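Local coordinates for pathogenicity island protein (Staphylococcus aureus subsp. aureus, PDB 3HL6) that is of unknown function but is encoded on a pathogenicity island and pairs with a second copy of itself in a two-chain assembly, at residues Glu4-Glu9 and Leu18-Gly23; Phe10-Gly15 and Glu84-Gly89; Cys33-Tyr38 and Met44-Met49. All coordinates share one frame; numbering follows the deposited sequence.

Contact 1: Glu4-Glu9 and Leu18-Gly23; sequences ETIVNE and LRYYTG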
ATOM      1  N   GLU B   4     -13.589  -1.016 -19.114  1.00 74.82           N
ATOM      2  CA  GLU B   4     -12.356  -0.227 -19.143  1.00 74.62           C
ATOM      3  C   GLU B   4     -11.165  -1.123 -18.793  1.00 73.35           C
ATOM      4  O   GLU B   4     -11.184  -1.850 -17.796  1.00 73.22           O
ATOM      5  CB  GLU B   4     -12.430   0.982 -18.187  1.00 75.39           C
ATOM      6  CG  GLU B   4     -13.668   1.918 -18.441  1.00 78.65           C
ATOM      7  CD  GLU B   4     -13.693   3.113 -17.474  1.00 83.15           C
ATOM      8  OE1 GLU B   4     -13.021   3.056 -16.397  1.00 85.22           O
ATOM      9  OE2 GLU B   4     -14.392   4.113 -17.791  1.00 84.00           O
ATOM     10  N   THR B   5     -10.151  -1.098 -19.648  1.00 71.78           N
ATOM     11  CA  THR B   5      -8.822  -1.512 -19.264  1.00 70.47           C
ATOM     12  C   THR B   5      -8.110  -0.278 -18.764  1.00 69.36           C
ATOM     13  O   THR B   5      -8.053   0.716 -19.460  1.00 69.29           O
ATOM     14  CB  THR B   5      -8.048  -2.092 -20.443  1.00 70.44           C
ATOM     15  OG1 THR B   5      -8.722  -3.261 -20.927  1.00 71.57           O
ATOM     16  CG2 THR B   5      -6.637  -2.479 -20.014  1.00 70.96           C
ATOM     17  N   ILE B   6      -7.590  -0.314 -17.544  1.00 67.99           N
ATOM     18  CA  ILE B   6      -6.882   0.842 -17.064  1.00 66.13           C
ATOM     19  C   ILE B   6      -5.393   0.560 -17.015  1.00 65.29           C
ATOM     20  O   ILE B   6      -4.976  -0.598 -16.984  1.00 65.05           O
ATOM     21  CB  ILE B   6      -7.451   1.368 -15.725  1.00 66.27           C
ATOM     22  CG1 ILE B   6      -6.616   0.901 -14.552  1.00 65.15           C
ATOM     23  CG2 ILE B   6      -8.919   1.032 -15.564  1.00 66.05           C
ATOM     24  CD1 ILE B   6      -5.749   2.018 -14.055  1.00 65.54           C
ATOM     25  N   VAL B   7      -4.601   1.625 -17.070  1.00 64.09           N
ATOM     26  CA  VAL B   7      -3.142   1.530 -17.183  1.00 63.28           C
ATOM     27  C   VAL B   7      -2.469   1.616 -15.806  1.00 62.29           C
ATOM     28  O   VAL B   7      -2.877   2.413 -14.956  1.00 62.60           O
ATOM     29  CB  VAL B   7      -2.575   2.667 -18.097  1.00 63.29           C
ATOM     30  CG1 VAL B   7      -1.113   2.932 -17.797  1.00 63.55           C
ATOM     31  CG2 VAL B   7      -2.737   2.309 -19.560  1.00 63.68           C
ATOM     32  N   ASN B   8      -1.434   0.805 -15.606  1.00 60.61           N
ATOM     33  CA  ASN B   8      -0.722   0.713 -14.340  1.00 59.05           C
ATOM     34  C   ASN B   8      -0.034   1.992 -13.902  1.00 57.41           C
ATOM     35  O   ASN B   8       0.746   2.571 -14.644  1.00 57.68           O
ATOM     36  CB  ASN B   8       0.324  -0.392 -14.444  1.00 60.20           C
ATOM     37  CG  ASN B   8      -0.120  -1.670 -13.775  1.00 62.10           C
ATOM     38  OD1 ASN B   8      -0.138  -1.757 -12.539  1.00 65.17           O
ATOM     39  ND2 ASN B   8      -0.510  -2.661 -14.578  1.00 61.98           N
ATOM     40  N   GLU B   9      -0.308   2.429 -12.678  1.00 55.19           N
ATOM     41  CA  GLU B   9       0.317   3.644 -12.148  1.00 53.01           C
ATOM     42  C   GLU B   9       1.361   3.393 -11.041  1.00 51.12           C
ATOM     43  O   GLU B   9       1.933   4.344 -10.512  1.00 50.52           O
ATOM     44  CB  GLU B   9      -0.739   4.657 -11.675  1.00 52.89           C
ATOM     45  CG  GLU B   9      -1.936   4.751 -12.587  1.00 53.43           C
ATOM     46  CD  GLU B   9      -3.163   5.335 -11.902  1.00 56.92           C
ATOM     47  OE1 GLU B   9      -3.209   5.402 -10.638  1.00 56.59           O
ATOM     48  OE2 GLU B   9      -4.098   5.716 -12.649  1.00 58.06           O
ATOM     49  N   LEU B  18      -5.345  -0.770  -5.136  1.00 42.55           N
ATOM     50  CA  LEU B  18      -5.703  -0.098  -3.886  1.00 44.17           C
ATOM     51  C   LEU B  18      -6.194   1.305  -4.200  1.00 44.91           C
ATOM     52  O   LEU B  18      -7.169   1.778  -3.633  1.00 44.72           O
ATOM     53  CB  LEU B  18      -4.503  -0.060  -2.894  1.00 45.05           C
ATOM     54  CG  LEU B  18      -4.733   0.398  -1.433  1.00 44.89           C
ATOM     55  CD1 LEU B  18      -5.766  -0.481  -0.791  1.00 42.84           C
ATOM     56  CD2 LEU B  18      -3.440   0.400  -0.555  1.00 44.32           C
ATOM     57  N   ARG B  19      -5.536   1.967  -5.141  1.00 46.26           N
ATOM     58  CA  ARG B  19      -5.914   3.337  -5.474  1.00 47.22           C
ATOM     59  C   ARG B  19      -7.286   3.442  -6.149  1.00 47.74           C
ATOM     60  O   ARG B  19      -8.054   4.386  -5.929  1.00 47.64           O
ATOM     61  CB  ARG B  19      -4.880   3.992  -6.386  1.00 47.49           C
ATOM     62  CG  ARG B  19      -5.216   5.439  -6.582  1.00 47.91           C
ATOM     63  CD  ARG B  19      -4.406   6.107  -7.607  1.00 51.56           C
ATOM     64  NE  ARG B  19      -4.933   7.451  -7.816  1.00 56.18           N
ATOM     65  CZ  ARG B  19      -5.528   7.872  -8.930  1.00 55.55           C
ATOM     66  NH1 ARG B  19      -5.661   7.055  -9.974  1.00 56.61           N
ATOM     67  NH2 ARG B  19      -5.979   9.116  -8.995  1.00 52.00           N
ATOM     68  N   TYR B  20      -7.594   2.494  -7.012  1.00 48.46           N
ATOM     69  CA  TYR B  20      -8.880   2.576  -7.667  1.00 48.90           C
ATOM     70  C   TYR B  20      -9.932   2.121  -6.688  1.00 48.35           C
ATOM     71  O   TYR B  20     -11.026   2.636  -6.695  1.00 48.45           O
ATOM     72  CB  TYR B  20      -8.878   1.837  -9.027  1.00 49.06           C
ATOM     73  CG  TYR B  20      -8.269   2.745 -10.087  1.00 51.73           C
ATOM     74  CD1 TYR B  20      -9.067   3.617 -10.826  1.00 53.38           C
ATOM     75  CD2 TYR B  20      -6.890   2.796 -10.289  1.00 54.54           C
ATOM     76  CE1 TYR B  20      -8.518   4.491 -11.765  1.00 54.27           C
ATOM     77  CE2 TYR B  20      -6.320   3.671 -11.232  1.00 55.13           C
ATOM     78  CZ  TYR B  20      -7.148   4.523 -11.964  1.00 56.03           C
ATOM     79  OH  TYR B  20      -6.614   5.405 -12.902  1.00 55.96           O
ATOM     80  N   TYR B  21      -9.582   1.191  -5.808  1.00 48.08           N
ATOM     81  CA  TYR B  21     -10.570   0.667  -4.889  1.00 48.04           C
ATOM     82  C   TYR B  21     -11.134   1.769  -4.016  1.00 48.63           C
ATOM     83  O   TYR B  21     -12.341   1.919  -3.872  1.00 48.33           O
ATOM     84  CB  TYR B  21      -9.996  -0.440  -4.009  1.00 47.55           C
ATOM     85  CG  TYR B  21     -10.979  -0.875  -2.958  1.00 46.50           C
ATOM     86  CD1 TYR B  21     -10.716  -0.674  -1.608  1.00 46.11           C
ATOM     87  CD2 TYR B  21     -12.184  -1.448  -3.306  1.00 45.18           C
ATOM     88  CE1 TYR B  21     -11.593  -1.053  -0.651  1.00 43.44           C
ATOM     89  CE2 TYR B  21     -13.077  -1.826  -2.351  1.00 45.96           C
ATOM     90  CZ  TYR B  21     -12.759  -1.623  -1.008  1.00 46.17           C
ATOM     91  OH  TYR B  21     -13.635  -1.979  -0.020  1.00 48.92           O
ATOM     92  N   THR B  22     -10.257   2.560  -3.432  1.00 49.52           N
ATOM     93  CA  THR B  22     -10.725   3.698  -2.701  1.00 50.66           C
ATOM     94  C   THR B  22     -11.360   4.694  -3.658  1.00 51.61           C
ATOM     95  O   THR B  22     -12.436   5.212  -3.403  1.00 52.63           O
ATOM     96  CB  THR B  22      -9.573   4.351  -1.965  1.00 50.96           C
ATOM     97  OG1 THR B  22      -8.652   4.864  -2.940  1.00 53.03           O
ATOM     98  CG2 THR B  22      -8.883   3.328  -1.078  1.00 47.49           C
ATOM     99  N   GLY B  23     -10.708   4.954  -4.774  1.00 52.73           N
ATOM    100  CA  GLY B  23     -11.303   5.802  -5.798  1.00 54.54           C
ATOM    101  C   GLY B  23     -12.773   5.514  -6.091  1.00 55.50           C
ATOM    102  O   GLY B  23     -13.585   6.432  -6.132  1.00 55.19           O
TER
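Tyr20 turns its CG anti to the carbonyl carbon (chi1 -82°) and Arg19 runs extended from a CG anti to the backbone N (chi1 -174°), and with these settings the phenol and the guanidinium of two successive helix residues both arrive at the carboxylate of Glu9. The two oxygens divide the work. OE2 of Glu9 takes a short hydrogen bond from OH of Tyr20 at 2.5 Å, the hydroxyl approaching on the syn side but tilted out of the carboxylate plane, while OE2 itself sits in the plane of the ring at its edge. OE1 forms a salt bridge with NH1 of Arg19 at 3.0 Å; its hydrogen bond is weak, bent to 126°. Arg19 finds its stronger partner in Glu77 of the second subunit, which it reaches through NE. Farther down the phenol, CD1 of Ile6 presses obliquely on CE2 of Tyr20 at 3.3 Å, a tight fit between strand 4-6 and helix 13-30 of one beta-alpha-beta unit. With acidic partners in both subunits, Arg19 would have its charge shared between a fold contact and the dimer interface, and the Tyr20 and Arg19 donors together would probably stabilise Glu9 as an anion.

Contact 2: Phe10-Gly15 and Glu84-Gly89; sequences FETRAG and EGHYVG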
ATOM      1  N   PHE B  10       1.625   2.131 -10.715  1.00 48.58           N
ATOM      2  CA  PHE B  10       2.613   1.844  -9.697  1.00 47.29           C
ATOM      3  C   PHE B  10       3.425   0.662 -10.092  1.00 46.58           C
ATOM      4  O   PHE B  10       3.097  -0.044 -11.019  1.00 46.51           O
ATOM      5  CB  PHE B  10       1.958   1.535  -8.336  1.00 47.27           C
ATOM      6  CG  PHE B  10       1.023   2.595  -7.863  1.00 45.07           C
ATOM      7  CD1 PHE B  10       1.470   3.607  -7.057  1.00 43.68           C
ATOM      8  CD2 PHE B  10      -0.297   2.580  -8.225  1.00 45.25           C
ATOM      9  CE1 PHE B  10       0.617   4.580  -6.613  1.00 43.82           C
ATOM     10  CE2 PHE B  10      -1.163   3.566  -7.787  1.00 46.31           C
ATOM     11  CZ  PHE B  10      -0.707   4.555  -6.971  1.00 44.93           C
ATOM     12  N   GLU B  11       4.486   0.432  -9.352  1.00 46.01           N
ATOM     13  CA  GLU B  11       5.289  -0.728  -9.580  1.00 45.75           C
ATOM     14  C   GLU B  11       4.524  -2.026  -9.317  1.00 45.56           C
ATOM     15  O   GLU B  11       4.853  -3.069  -9.887  1.00 45.58           O
ATOM     16  CB  GLU B  11       6.528  -0.629  -8.709  1.00 45.88           C
ATOM     17  CG  GLU B  11       7.378  -1.853  -8.731  1.00 48.16           C
ATOM     18  CD  GLU B  11       8.716  -1.645  -8.014  1.00 51.57           C
ATOM     19  OE1 GLU B  11       9.045  -0.479  -7.647  1.00 48.88           O
ATOM     20  OE2 GLU B  11       9.432  -2.670  -7.836  1.00 53.43           O
ATOM     21  N   THR B  12       3.503  -1.987  -8.449  1.00 45.14           N
ATOM     22  CA  THR B  12       2.683  -3.194  -8.225  1.00 44.35           C
ATOM     23  C   THR B  12       1.251  -2.997  -8.683  1.00 43.18           C
ATOM     24  O   THR B  12       0.690  -1.910  -8.545  1.00 43.59           O
ATOM     25  CB  THR B  12       2.648  -3.665  -6.725  1.00 44.41           C
ATOM     26  OG1 THR B  12       1.854  -2.754  -5.946  1.00 44.62           O
ATOM     27  CG2 THR B  12       4.040  -3.784  -6.144  1.00 44.48           C
ATOM     28  N   ARG B  13       0.658  -4.064  -9.198  1.00 42.09           N
ATOM     29  CA  ARG B  13      -0.772  -4.084  -9.456  1.00 41.29           C
ATOM     30  C   ARG B  13      -1.571  -3.870  -8.178  1.00 40.64           C
ATOM     31  O   ARG B  13      -2.636  -3.237  -8.213  1.00 40.39           O
ATOM     32  CB  ARG B  13      -1.188  -5.408 -10.078  1.00 41.63           C
ATOM     33  CG  ARG B  13      -1.108  -5.484 -11.614  1.00 41.16           C
ATOM     34  CD  ARG B  13      -1.207  -6.963 -11.998  1.00 43.42           C
ATOM     35  NE  ARG B  13       0.136  -7.524 -11.950  1.00 47.44           N
ATOM     36  CZ  ARG B  13       0.469  -8.664 -11.373  1.00 49.49           C
ATOM     37  NH1 ARG B  13       1.736  -9.063 -11.383  1.00 52.01           N
ATOM     38  NH2 ARG B  13      -0.453  -9.413 -10.808  1.00 53.33           N
ATOM     39  N   ALA B  14      -1.070  -4.414  -7.061  1.00 39.27           N
ATOM     40  CA  ALA B  14      -1.756  -4.283  -5.768  1.00 37.72           C
ATOM     41  C   ALA B  14      -1.959  -2.815  -5.472  1.00 37.03           C
ATOM     42  O   ALA B  14      -3.059  -2.418  -5.137  1.00 36.92           O
ATOM     43  CB  ALA B  14      -0.992  -4.997  -4.627  1.00 36.86           C
ATOM     44  N   GLY B  15      -0.920  -2.001  -5.667  1.00 37.03           N
ATOM     45  CA  GLY B  15      -1.041  -0.542  -5.561  1.00 36.87           C
ATOM     46  C   GLY B  15      -2.051   0.177  -6.469  1.00 37.60           C
ATOM     47  O   GLY B  15      -2.784   1.044  -6.005  1.00 37.45           O
ATOM     48  N   GLU B  84       3.939  -4.457   0.333  1.00 43.26           N
ATOM     49  CA  GLU B  84       5.112  -4.769   1.140  1.00 43.40           C
ATOM     50  C   GLU B  84       5.743  -6.121   0.756  1.00 43.04           C
ATOM     51  O   GLU B  84       6.955  -6.242   0.578  1.00 42.71           O
ATOM     52  CB  GLU B  84       4.735  -4.692   2.631  1.00 43.96           C
ATOM     53  CG  GLU B  84       4.066  -3.331   2.990  1.00 44.30           C
ATOM     54  CD  GLU B  84       4.280  -2.913   4.454  1.00 45.46           C
ATOM     55  OE1 GLU B  84       4.448  -3.814   5.299  1.00 42.58           O
ATOM     56  OE2 GLU B  84       4.293  -1.687   4.754  1.00 44.58           O
ATOM     57  N   GLY B  85       4.920  -7.134   0.594  1.00 43.19           N
ATOM     58  CA  GLY B  85       5.444  -8.453   0.337  1.00 44.13           C
ATOM     59  C   GLY B  85       6.204  -8.507  -0.971  1.00 45.34           C
ATOM     60  O   GLY B  85       7.177  -9.248  -1.107  1.00 45.44           O
ATOM     61  N   HIS B  86       5.760  -7.718  -1.938  1.00 46.59           N
ATOM     62  CA  HIS B  86       6.382  -7.710  -3.259  1.00 47.56           C
ATOM     63  C   HIS B  86       7.834  -7.271  -3.161  1.00 47.93           C
ATOM     64  O   HIS B  86       8.645  -7.637  -4.008  1.00 48.18           O
ATOM     65  CB  HIS B  86       5.605  -6.784  -4.212  1.00 47.44           C
ATOM     66  CG  HIS B  86       6.408  -6.299  -5.372  1.00 47.71           C
ATOM     67  ND1 HIS B  86       6.342  -6.888  -6.625  1.00 49.46           N
ATOM     68  CD2 HIS B  86       7.300  -5.287  -5.478  1.00 46.66           C
ATOM     69  CE1 HIS B  86       7.155  -6.255  -7.451  1.00 45.57           C
ATOM     70  NE2 HIS B  86       7.749  -5.282  -6.781  1.00 47.36           N
ATOM     71  N   TYR B  87       8.158  -6.472  -2.142  1.00 48.37           N
ATOM     72  CA  TYR B  87       9.520  -5.943  -1.987  1.00 48.73           C
ATOM     73  C   TYR B  87      10.345  -6.805  -1.054  1.00 49.32           C
ATOM     74  O   TYR B  87      11.517  -7.019  -1.280  1.00 49.56           O
ATOM     75  CB  TYR B  87       9.522  -4.478  -1.506  1.00 48.23           C
ATOM     76  CG  TYR B  87       9.035  -3.513  -2.562  1.00 48.84           C
ATOM     77  CD1 TYR B  87       9.858  -3.167  -3.661  1.00 48.45           C
ATOM     78  CD2 TYR B  87       7.742  -2.972  -2.498  1.00 47.48           C
ATOM     79  CE1 TYR B  87       9.404  -2.308  -4.655  1.00 46.42           C
ATOM     80  CE2 TYR B  87       7.276  -2.104  -3.481  1.00 47.09           C
ATOM     81  CZ  TYR B  87       8.111  -1.781  -4.563  1.00 47.32           C
ATOM     82  OH  TYR B  87       7.655  -0.928  -5.532  1.00 43.23           O
ATOM     83  N   VAL B  88       9.741  -7.292   0.018  1.00 50.32           N
ATOM     84  CA  VAL B  88      10.522  -7.986   1.010  1.00 50.85           C
ATOM     85  C   VAL B  88       9.940  -9.336   1.381  1.00 52.02           C
ATOM     86  O   VAL B  88      10.306  -9.882   2.396  1.00 52.92           O
ATOM     87  CB  VAL B  88      10.664  -7.155   2.306  1.00 50.86           C
ATOM     88  CG1 VAL B  88      11.518  -5.928   2.058  1.00 49.71           C
ATOM     89  CG2 VAL B  88       9.279  -6.800   2.872  1.00 49.72           C
ATOM     90  N   GLY B  89       9.034  -9.877   0.582  1.00 53.45           N
ATOM     91  CA  GLY B  89       8.445 -11.167   0.904  1.00 55.66           C
ATOM     92  C   GLY B  89       7.918 -11.265   2.332  1.00 57.51           C
ATOM     93  O   GLY B  89       7.429 -10.296   2.885  1.00 57.78           O
TER
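Thr12 and His86 bring the two backbones nearest, their CA atoms 7.7 Å apart, where the start of helix 13-30 faces the last turn of helix 77-88. Thr12 is the N-cap: its OG1 accepts from Gly15 N at 2.9 Å, and the torsion that tucks OG1 between the backbone N and the carbonyl carbon (chi1 72°) leaves the methyl pointing across the gap. That methyl, CG2, lies over one face of the His86 imidazole in a CH-pi contact, 3.7 Å from the ring centroid and displaced a little toward the rim.

Glu11, one residue earlier, reaches the same ring from its edge. NE2 of His86 donates to OE2 of Glu11 at 3.3 Å in a fairly straight bond (161°); the acceptor lies close to the ring plane, but the donor comes in from above the carboxylate plane, and the two flat groups stand nearly perpendicular. The hydroxyl of Tyr87 is modelled close to OE1 of Glu11, although crowding there makes its exact position doubtful. Within the helix, CD2 of His86 sits over the centre of the Tyr87 ring.

The second subunit is close at hand: Glu84 of this chain hydrogen-bonds Thr12 OG1 of the second subunit, and the two copies of Tyr87 lay their rings nearly parallel. The second ring nitrogen of His86, ND1, is hydrogen-bonded to Gly165 O. With both ring nitrogens engaged and a methyl against one face, the rotation of His86 should be fixed, and its long His-carboxylate hydrogen bond links the residue before the N-cap of helix 13-30 to the C-terminal turn of helix 77-88, close to the subunit interface.

Contact 3: Cys33-Tyr38 and Met44-Met49; sequences CCFKLY and MVYVMM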
ATOM      1  N   CYS B  33     -18.656  -1.198 -10.984  1.00 71.65           N
ATOM      2  CA  CYS B  33     -17.626  -0.884 -11.963  1.00 71.04           C
ATOM      3  C   CYS B  33     -16.879  -2.152 -12.260  1.00 69.83           C
ATOM      4  O   CYS B  33     -16.916  -3.108 -11.494  1.00 70.37           O
ATOM      5  CB  CYS B  33     -16.644   0.149 -11.420  1.00 70.93           C
ATOM      6  SG  CYS B  33     -17.449   1.421 -10.433  1.00 74.75           S
ATOM      7  N   CYS B  34     -16.189  -2.159 -13.378  1.00 68.13           N
ATOM      8  CA  CYS B  34     -15.694  -3.393 -13.909  1.00 66.48           C
ATOM      9  C   CYS B  34     -14.517  -3.082 -14.826  1.00 65.19           C
ATOM     10  O   CYS B  34     -14.616  -2.255 -15.737  1.00 64.97           O
ATOM     11  CB  CYS B  34     -16.813  -4.100 -14.655  1.00 66.23           C
ATOM     12  SG  CYS B  34     -16.314  -5.665 -15.298  1.00 68.23           S
ATOM     13  N   PHE B  35     -13.379  -3.709 -14.568  1.00 63.55           N
ATOM     14  CA  PHE B  35     -12.206  -3.334 -15.331  1.00 62.03           C
ATOM     15  C   PHE B  35     -11.174  -4.433 -15.480  1.00 61.12           C
ATOM     16  O   PHE B  35     -11.313  -5.507 -14.925  1.00 60.66           O
ATOM     17  CB  PHE B  35     -11.592  -2.034 -14.794  1.00 61.72           C
ATOM     18  CG  PHE B  35     -11.130  -2.117 -13.382  1.00 59.56           C
ATOM     19  CD1 PHE B  35     -12.010  -1.897 -12.337  1.00 58.99           C
ATOM     20  CD2 PHE B  35      -9.818  -2.415 -13.093  1.00 56.79           C
ATOM     21  CE1 PHE B  35     -11.579  -1.960 -11.024  1.00 58.27           C
ATOM     22  CE2 PHE B  35      -9.389  -2.478 -11.781  1.00 57.16           C
ATOM     23  CZ  PHE B  35     -10.270  -2.242 -10.751  1.00 56.48           C
ATOM     24  N   LYS B  36     -10.167  -4.144 -16.291  1.00 60.78           N
ATOM     25  CA  LYS B  36      -8.977  -4.962 -16.402  1.00 60.93           C
ATOM     26  C   LYS B  36      -7.782  -4.039 -16.233  1.00 60.83           C
ATOM     27  O   LYS B  36      -7.889  -2.825 -16.439  1.00 60.15           O
ATOM     28  CB  LYS B  36      -8.925  -5.668 -17.756  1.00 60.58           C
ATOM     29  CG  LYS B  36     -10.278  -6.195 -18.194  1.00 62.42           C
ATOM     30  CD  LYS B  36     -10.179  -7.523 -18.961  1.00 66.52           C
ATOM     31  CE  LYS B  36      -9.463  -7.348 -20.319  1.00 68.83           C
ATOM     32  NZ  LYS B  36      -9.853  -8.398 -21.307  1.00 69.14           N
ATOM     33  N   LEU B  37      -6.656  -4.621 -15.823  1.00 61.16           N
ATOM     34  CA  LEU B  37      -5.359  -3.956 -15.914  1.00 61.37           C
ATOM     35  C   LEU B  37      -4.641  -4.282 -17.214  1.00 61.86           C
ATOM     36  O   LEU B  37      -4.642  -5.424 -17.691  1.00 61.95           O
ATOM     37  CB  LEU B  37      -4.462  -4.344 -14.738  1.00 61.29           C
ATOM     38  CG  LEU B  37      -4.719  -3.538 -13.478  1.00 59.61           C
ATOM     39  CD1 LEU B  37      -4.682  -2.092 -13.803  1.00 59.68           C
ATOM     40  CD2 LEU B  37      -6.097  -3.853 -13.019  1.00 63.38           C
ATOM     41  N   TYR B  38      -3.988  -3.285 -17.780  1.00 62.28           N
ATOM     42  CA  TYR B  38      -3.240  -3.545 -18.977  1.00 62.35           C
ATOM     43  C   TYR B  38      -2.009  -4.430 -18.754  1.00 61.73           C
ATOM     44  O   TYR B  38      -1.153  -4.129 -17.937  1.00 61.71           O
ATOM     45  CB  TYR B  38      -2.905  -2.256 -19.717  1.00 63.01           C
ATOM     46  CG  TYR B  38      -2.566  -2.584 -21.138  1.00 65.55           C
ATOM     47  CD1 TYR B  38      -3.561  -2.991 -22.033  1.00 68.12           C
ATOM     48  CD2 TYR B  38      -1.244  -2.563 -21.573  1.00 68.08           C
ATOM     49  CE1 TYR B  38      -3.243  -3.337 -23.347  1.00 69.80           C
ATOM     50  CE2 TYR B  38      -0.914  -2.898 -22.875  1.00 70.23           C
ATOM     51  CZ  TYR B  38      -1.916  -3.288 -23.752  1.00 70.61           C
ATOM     52  OH  TYR B  38      -1.566  -3.621 -25.035  1.00 73.84           O
ATOM     53  N   MET B  44      -6.796 -10.808 -14.921  1.00 51.24           N
ATOM     54  CA  MET B  44      -7.947 -10.887 -14.047  1.00 51.36           C
ATOM     55  C   MET B  44      -9.007  -9.940 -14.551  1.00 51.73           C
ATOM     56  O   MET B  44      -8.691  -8.898 -15.132  1.00 52.14           O
ATOM     57  CB  MET B  44      -7.561 -10.535 -12.606  1.00 51.02           C
ATOM     58  CG  MET B  44      -6.710 -11.590 -11.922  1.00 49.98           C
ATOM     59  SD  MET B  44      -5.972 -10.921 -10.416  1.00 49.95           S
ATOM     60  CE  MET B  44      -5.001 -12.294  -9.802  1.00 48.92           C
ATOM     61  N   VAL B  45     -10.263 -10.300 -14.322  1.00 51.78           N
ATOM     62  CA  VAL B  45     -11.364  -9.355 -14.432  1.00 51.71           C
ATOM     63  C   VAL B  45     -11.730  -8.832 -13.035  1.00 52.01           C
ATOM     64  O   VAL B  45     -12.014  -9.613 -12.118  1.00 51.15           O
ATOM     65  CB  VAL B  45     -12.582 -10.051 -15.100  1.00 52.09           C
ATOM     66  CG1 VAL B  45     -13.827  -9.150 -15.095  1.00 51.15           C
ATOM     67  CG2 VAL B  45     -12.218 -10.485 -16.513  1.00 51.64           C
ATOM     68  N   TYR B  46     -11.712  -7.515 -12.863  1.00 52.52           N
ATOM     69  CA  TYR B  46     -11.970  -6.934 -11.534  1.00 53.24           C
ATOM     70  C   TYR B  46     -13.324  -6.266 -11.477  1.00 54.28           C
ATOM     71  O   TYR B  46     -13.694  -5.525 -12.376  1.00 55.20           O
ATOM     72  CB  TYR B  46     -10.909  -5.894 -11.154  1.00 52.41           C
ATOM     73  CG  TYR B  46      -9.490  -6.383 -11.292  1.00 51.37           C
ATOM     74  CD1 TYR B  46      -8.813  -6.263 -12.508  1.00 49.91           C
ATOM     75  CD2 TYR B  46      -8.819  -6.971 -10.212  1.00 48.70           C
ATOM     76  CE1 TYR B  46      -7.512  -6.703 -12.642  1.00 49.17           C
ATOM     77  CE2 TYR B  46      -7.504  -7.415 -10.340  1.00 48.17           C
ATOM     78  CZ  TYR B  46      -6.864  -7.283 -11.564  1.00 49.68           C
ATOM     79  OH  TYR B  46      -5.562  -7.715 -11.723  1.00 51.45           O
ATOM     80  N   VAL B  47     -14.053  -6.502 -10.396  1.00 55.22           N
ATOM     81  CA  VAL B  47     -15.356  -5.917 -10.232  1.00 55.38           C
ATOM     82  C   VAL B  47     -15.427  -5.209  -8.887  1.00 56.47           C
ATOM     83  O   VAL B  47     -15.040  -5.769  -7.854  1.00 56.69           O
ATOM     84  CB  VAL B  47     -16.446  -6.989 -10.336  1.00 55.16           C
ATOM     85  CG1 VAL B  47     -17.761  -6.456  -9.821  1.00 54.83           C
ATOM     86  CG2 VAL B  47     -16.583  -7.476 -11.795  1.00 55.13           C
ATOM     87  N   MET B  48     -15.906  -3.968  -8.913  1.00 57.42           N
ATOM     88  CA  MET B  48     -16.217  -3.223  -7.707  1.00 58.11           C
ATOM     89  C   MET B  48     -17.704  -3.227  -7.553  1.00 58.56           C
ATOM     90  O   MET B  48     -18.399  -2.596  -8.316  1.00 59.40           O
ATOM     91  CB  MET B  48     -15.784  -1.775  -7.853  1.00 58.05           C
ATOM     92  CG  MET B  48     -14.310  -1.552  -7.832  1.00 59.17           C
ATOM     93  SD  MET B  48     -13.767  -1.223  -6.147  1.00 63.54           S
ATOM     94  CE  MET B  48     -15.126  -0.271  -5.468  1.00 61.15           C
ATOM     95  N   MET B  49     -18.216  -3.906  -6.553  1.00 58.94           N
ATOM     96  CA  MET B  49     -19.637  -3.889  -6.361  1.00 59.00           C
ATOM     97  C   MET B  49     -19.936  -3.730  -4.877  1.00 58.83           C
ATOM     98  O   MET B  49     -19.463  -4.496  -4.055  1.00 58.76           O
ATOM     99  CB  MET B  49     -20.226  -5.175  -6.912  1.00 59.27           C
ATOM    100  CG  MET B  49     -21.728  -5.267  -6.836  1.00 61.40           C
ATOM    101  SD  MET B  49     -22.297  -6.676  -7.800  1.00 64.13           S
ATOM    102  CE  MET B  49     -21.271  -6.538  -9.262  1.00 66.08           C
TER
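Phe35 and Tyr46 form the bulkiest pair between these two antiparallel strands, and they interlock by offset rather than by stacking. Tyr46 CB is the bump: it sits over one face of the Phe35 ring, 3.8 Å from the centroid, in a CH-pi contact. The Tyr46 ring itself slides past, so the two rings are near parallel (19° between planes) but barely overlap. With CG between its backbone N and carbonyl carbon (chi1 61°), the Phe35 ring leans across to the neighbouring strand.

Other side chains pack around the pair. Leu37 pushes CD2 against the Tyr46 ring, tight at 3.2 Å from CE1, and the same methyl lies at the edge of the Phe35 ring, so it touches both aromatics. At another part of the Phe35 rim sits Met48 CG, 4.2 Å from CE1 of Phe35, and next to it Cys33 CB meets Met48 CB. This face, carrying Cys33, Phe35, Tyr46 and Met48, is packed under helix 13-30, with Leu17 against both aromatics and Tyr21 against Met48. The phenol end of Tyr46 is held by Asp40 in the connecting turn.

On the opposite face Cys34 and Val47 pair: SG of Cys34 rests against Val47 CG2 at 4.0 Å and Val45 CG1 at 4.3 Å, touching both.

The backbone sets this register. Phe35 and Tyr46 exchange two hydrogen bonds, Phe35 N to Tyr46 O and Tyr46 N to Phe35 O, as do Cys33 and Met48, with Cys34 and Val47 the non-hydrogen-bonded pair between them. The arrangement is a beta hairpin that forms the second and third strands of a mixed five-stranded sheet, beside strand 4-6, one face of it covered by a helix.

How the contacts relate
Helix 13-30 ties the set together. Contacts 1 and 2 both use it, one on its second and third turns and the other at its start, with centres 15 Å apart; Arg19 of contact 1 packs on Phe10 of contact 2, and both contacts reach the second subunit. Contact 3 lies 9 Å from contact 1 between centres, in the sheet where strand 4-6 runs parallel to strand 33-37, and no other chain of the assembly touches it. Along the chain the segments of contacts 1 and 2 alternate, contact 1 closes before contact 3 opens, and contact 3 is nested inside the loop that contact 2 closes. Helix 13-30 thus links the sheet edge to the subunit interface.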